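Ginlfy protein (Ginkgo biloba, PDB 4UDE) probably acts as a DNA-binding transcription factor of the FLO/LFY family, this chain being its SAM oligomerization domain. Local coordinates at residues 39-50 and 66-77. Numbering follows the deposited sequence.
Sequences VNMTEQELDDVI and KYGIKSAVRAEK
Glu-43 OE1 is held by three groups: Arg-74 NH2 donates to it at 3.0 Å, a water that also accepts from Lys-70 NZ donates a hydrogen bond to it, and Lys-70 NZ adds a longer salt bridge at 3.5 Å. In this SAM domain, an all-helical bundle, the network ties the start of helix 43-55 to the long C-terminal helix 63-83; the axes of helices 43-50 and 66-77 run roughly antiparallel, at 147°. Arg-74, extended from CG to NE, meets the carboxylate side-on; NE binds the syn lone pair of Glu-43 OE2 at 2.9 Å along a nearly straight N-H (170°), and the two flat groups lie almost coplanar. A glutamine here would probably lose the charge and one of the two acceptors, leaving an NH2 group facing an N-H of Arg-74 and Asp-47 as the one carboxylate of the network still paired with Lys-70.

Lys-70 suits its place because its chain is both greasy and charged. Bent at each of its last three torsions (chi2 -87°), it fits as a knob among Glu-43, Leu-46, Asp-47 and Ile-50, laying CD against Leu-46 CB while NZ reaches Asp-47 OD1 at 3.0 Å.

Beneath the charges lies an apolar layer. Leu-46 and Val-73 meet tip to tip, CD1 to CG1, and the branched Ile-50 spreads CD1 toward Ile-69 and CG2 onto the Lys-66 chain. Ile-69 also packs on Phe-15 of helix 2-15, joining this layer to the rest of the bundle.

At the other end Val-39 CG1 rests on Glu-76 CG, whose carboxylate pairs with Arg-79. The straight Lys-77 chain passes Val-39 O, and its NZ meets Met-41 O nearly head-on at 2.7 Å.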
# COMPACT_ATOMS: atom_id res chain seq x y z
N VAL A 39 6.90 -1.24 -3.88
CA VAL A 39 7.98 -2.23 -3.69
C VAL A 39 9.41 -1.67 -3.88
O VAL A 39 10.39 -2.31 -3.49
CB VAL A 39 7.76 -3.60 -4.39
CG1 VAL A 39 6.36 -4.15 -4.09
CG2 VAL A 39 8.01 -3.53 -5.90
N ASN A 40 9.51 -0.47 -4.45
CA ASN A 40 10.80 0.16 -4.65
C ASN A 40 11.06 1.29 -3.68
O ASN A 40 12.08 1.98 -3.79
CB ASN A 40 10.94 0.60 -6.11
CG ASN A 40 11.37 -0.52 -6.99
OD1 ASN A 40 12.54 -0.91 -7.00
ND2 ASN A 40 10.42 -1.16 -7.63
N MET A 41 10.12 1.50 -2.71
CA MET A 41 10.25 2.55 -1.70
C MET A 41 10.97 2.00 -0.48
O MET A 41 10.88 0.81 -0.21
CB MET A 41 8.86 3.09 -1.30
CG MET A 41 8.31 4.10 -2.28
SD MET A 41 6.54 4.44 -2.08
CE MET A 41 6.50 5.14 -0.44
N THR A 42 11.64 2.85 0.28
CA THR A 42 12.31 2.38 1.49
C THR A 42 11.28 2.28 2.63
O THR A 42 10.18 2.84 2.53
CB THR A 42 13.47 3.31 1.88
OG1 THR A 42 12.93 4.59 2.21
CG2 THR A 42 14.56 3.43 0.80
N GLU A 43 11.66 1.61 3.74
CA GLU A 43 10.84 1.52 4.96
C GLU A 43 10.50 2.91 5.49
O GLU A 43 9.36 3.14 5.92
CB GLU A 43 11.59 0.75 6.05
CG GLU A 43 11.73 -0.73 5.72
CD GLU A 43 10.72 -1.62 6.39
OE1 GLU A 43 10.19 -1.23 7.46
OE2 GLU A 43 10.52 -2.76 5.90
N GLN A 44 11.48 3.84 5.44
CA GLN A 44 11.29 5.23 5.88
C GLN A 44 10.29 5.98 4.98
O GLN A 44 9.47 6.73 5.50
CB GLN A 44 12.64 5.99 5.96
CG GLN A 44 12.55 7.43 6.54
CD GLN A 44 11.88 7.49 7.90
OE1 GLN A 44 12.28 6.82 8.86
NE2 GLN A 44 10.81 8.28 8.01
N GLU A 45 10.33 5.74 3.65
CA GLU A 45 9.40 6.38 2.69
C GLU A 45 7.98 5.86 2.91
O GLU A 45 7.03 6.63 2.84
CB GLU A 45 9.87 6.20 1.24
CG GLU A 45 11.16 6.96 0.95
CD GLU A 45 11.85 6.63 -0.36
OE1 GLU A 45 11.55 5.57 -0.95
OE2 GLU A 45 12.70 7.43 -0.81
N LEU A 46 7.85 4.57 3.23
CA LEU A 46 6.55 3.98 3.56
C LEU A 46 6.01 4.59 4.87
O LEU A 46 4.82 4.91 4.92
CB LEU A 46 6.63 2.46 3.62
CG LEU A 46 6.99 1.77 2.29
CD1 LEU A 46 7.57 0.37 2.52
CD2 LEU A 46 5.78 1.74 1.31
N ASP A 47 6.89 4.85 5.88
CA ASP A 47 6.49 5.52 7.13
C ASP A 47 5.95 6.93 6.86
O ASP A 47 4.94 7.32 7.43
CB ASP A 47 7.65 5.60 8.15
CG ASP A 47 8.06 4.26 8.73
OD1 ASP A 47 7.17 3.39 8.89
OD2 ASP A 47 9.26 4.08 9.05
N ASP A 48 6.64 7.68 5.97
CA ASP A 48 6.28 9.03 5.55
C ASP A 48 4.90 9.06 4.87
O ASP A 48 4.11 9.97 5.13
CB ASP A 48 7.36 9.60 4.62
CG ASP A 48 8.76 9.79 5.21
OD1 ASP A 48 8.90 9.82 6.46
OD2 ASP A 48 9.72 9.89 4.42
N VAL A 49 4.63 8.09 3.98
CA VAL A 49 3.34 8.01 3.30
C VAL A 49 2.22 7.67 4.31
O VAL A 49 1.13 8.21 4.22
CB VAL A 49 3.41 7.05 2.09
CG1 VAL A 49 2.03 6.74 1.52
CG2 VAL A 49 4.30 7.64 1.01
N ILE A 50 2.50 6.79 5.26
CA ILE A 50 1.54 6.42 6.29
C ILE A 50 1.14 7.66 7.13
O ILE A 50 -0.05 7.93 7.32
CB ILE A 50 2.02 5.20 7.11
CG1 ILE A 50 1.88 3.91 6.26
CG2 ILE A 50 1.24 5.06 8.42
CD1 ILE A 50 2.79 2.72 6.69
N LYS A 66 -1.77 0.16 9.81
CA LYS A 66 -0.46 0.81 9.64
C LYS A 66 0.64 -0.26 9.54
O LYS A 66 1.49 -0.19 8.65
CB LYS A 66 -0.14 1.78 10.80
CG LYS A 66 -0.98 3.06 10.80
CD LYS A 66 -0.60 4.03 11.91
CE LYS A 66 -1.51 5.23 11.92
NZ LYS A 66 -1.20 6.16 13.04
N TYR A 67 0.59 -1.27 10.44
CA TYR A 67 1.51 -2.40 10.41
C TYR A 67 1.29 -3.29 9.16
O TYR A 67 2.27 -3.78 8.60
CB TYR A 67 1.40 -3.23 11.71
CG TYR A 67 2.10 -2.56 12.88
CD1 TYR A 67 3.49 -2.56 12.98
CD2 TYR A 67 1.37 -1.88 13.85
CE1 TYR A 67 4.14 -1.91 14.02
CE2 TYR A 67 2.01 -1.23 14.90
CZ TYR A 67 3.39 -1.26 15.00
OH TYR A 67 4.03 -0.63 16.04
N GLY A 68 0.04 -3.43 8.74
CA GLY A 68 -0.38 -4.19 7.55
C GLY A 68 0.17 -3.68 6.23
O GLY A 68 0.57 -4.48 5.38
N ILE A 69 0.20 -2.35 6.03
CA ILE A 69 0.75 -1.76 4.78
C ILE A 69 2.21 -2.12 4.66
O ILE A 69 2.64 -2.59 3.61
CB ILE A 69 0.51 -0.20 4.70
CG1 ILE A 69 -1.00 0.14 4.55
CG2 ILE A 69 1.37 0.48 3.58
CD1 ILE A 69 -1.39 1.55 4.95
N LYS A 70 2.96 -1.97 5.76
CA LYS A 70 4.40 -2.28 5.80
C LYS A 70 4.67 -3.78 5.62
O LYS A 70 5.59 -4.13 4.89
CB LYS A 70 5.03 -1.80 7.11
CG LYS A 70 4.90 -0.31 7.40
CD LYS A 70 6.02 0.54 6.77
CE LYS A 70 7.40 0.27 7.33
NZ LYS A 70 7.48 0.43 8.82
N SER A 71 3.90 -4.64 6.28
CA SER A 71 4.05 -6.10 6.20
C SER A 71 3.76 -6.62 4.79
O SER A 71 4.47 -7.51 4.32
CB SER A 71 3.14 -6.79 7.21
OG SER A 71 3.70 -6.73 8.51
N ALA A 72 2.72 -6.04 4.13
CA ALA A 72 2.33 -6.43 2.78
C ALA A 72 3.45 -6.09 1.79
O ALA A 72 3.78 -6.93 0.96
CB ALA A 72 1.03 -5.74 2.37
N VAL A 73 4.09 -4.91 1.94
CA VAL A 73 5.21 -4.49 1.08
C VAL A 73 6.47 -5.36 1.37
O VAL A 73 7.09 -5.84 0.42
CB VAL A 73 5.47 -2.96 1.14
CG1 VAL A 73 6.70 -2.56 0.30
CG2 VAL A 73 4.25 -2.18 0.67
N ARG A 74 6.78 -5.62 2.66
CA ARG A 74 7.92 -6.49 3.02
C ARG A 74 7.79 -7.86 2.41
O ARG A 74 8.78 -8.39 1.89
CB ARG A 74 8.03 -6.69 4.54
CG ARG A 74 8.59 -5.52 5.26
CD ARG A 74 8.47 -5.74 6.75
NE ARG A 74 8.91 -4.56 7.47
CZ ARG A 74 8.70 -4.35 8.76
NH1 ARG A 74 8.03 -5.25 9.48
NH2 ARG A 74 9.14 -3.25 9.34
N ALA A 75 6.59 -8.46 2.50
CA ALA A 75 6.31 -9.80 1.97
C ALA A 75 6.45 -9.82 0.48
O ALA A 75 7.02 -10.78 -0.06
CB ALA A 75 4.90 -10.25 2.36
N GLU A 76 5.96 -8.77 -0.20
CA GLU A 76 6.06 -8.68 -1.65
C GLU A 76 7.51 -8.52 -2.10
O GLU A 76 7.90 -9.16 -3.06
CB GLU A 76 5.11 -7.61 -2.23
CG GLU A 76 5.09 -7.51 -3.76
CD GLU A 76 4.71 -8.72 -4.60
OE1 GLU A 76 4.19 -9.72 -4.05
OE2 GLU A 76 4.94 -8.67 -5.83
N LYS A 77 8.31 -7.71 -1.37
CA LYS A 77 9.74 -7.49 -1.62
C LYS A 77 10.49 -8.82 -1.48
O LYS A 77 11.29 -9.17 -2.34
CB LYS A 77 10.33 -6.47 -0.64
CG LYS A 77 10.11 -5.00 -1.01
CD LYS A 77 10.69 -4.05 0.07
CE LYS A 77 10.49 -2.58 -0.26
NZ LYS A 77 11.14 -1.66 0.72
O HOH W 1 10.39 0.37 9.78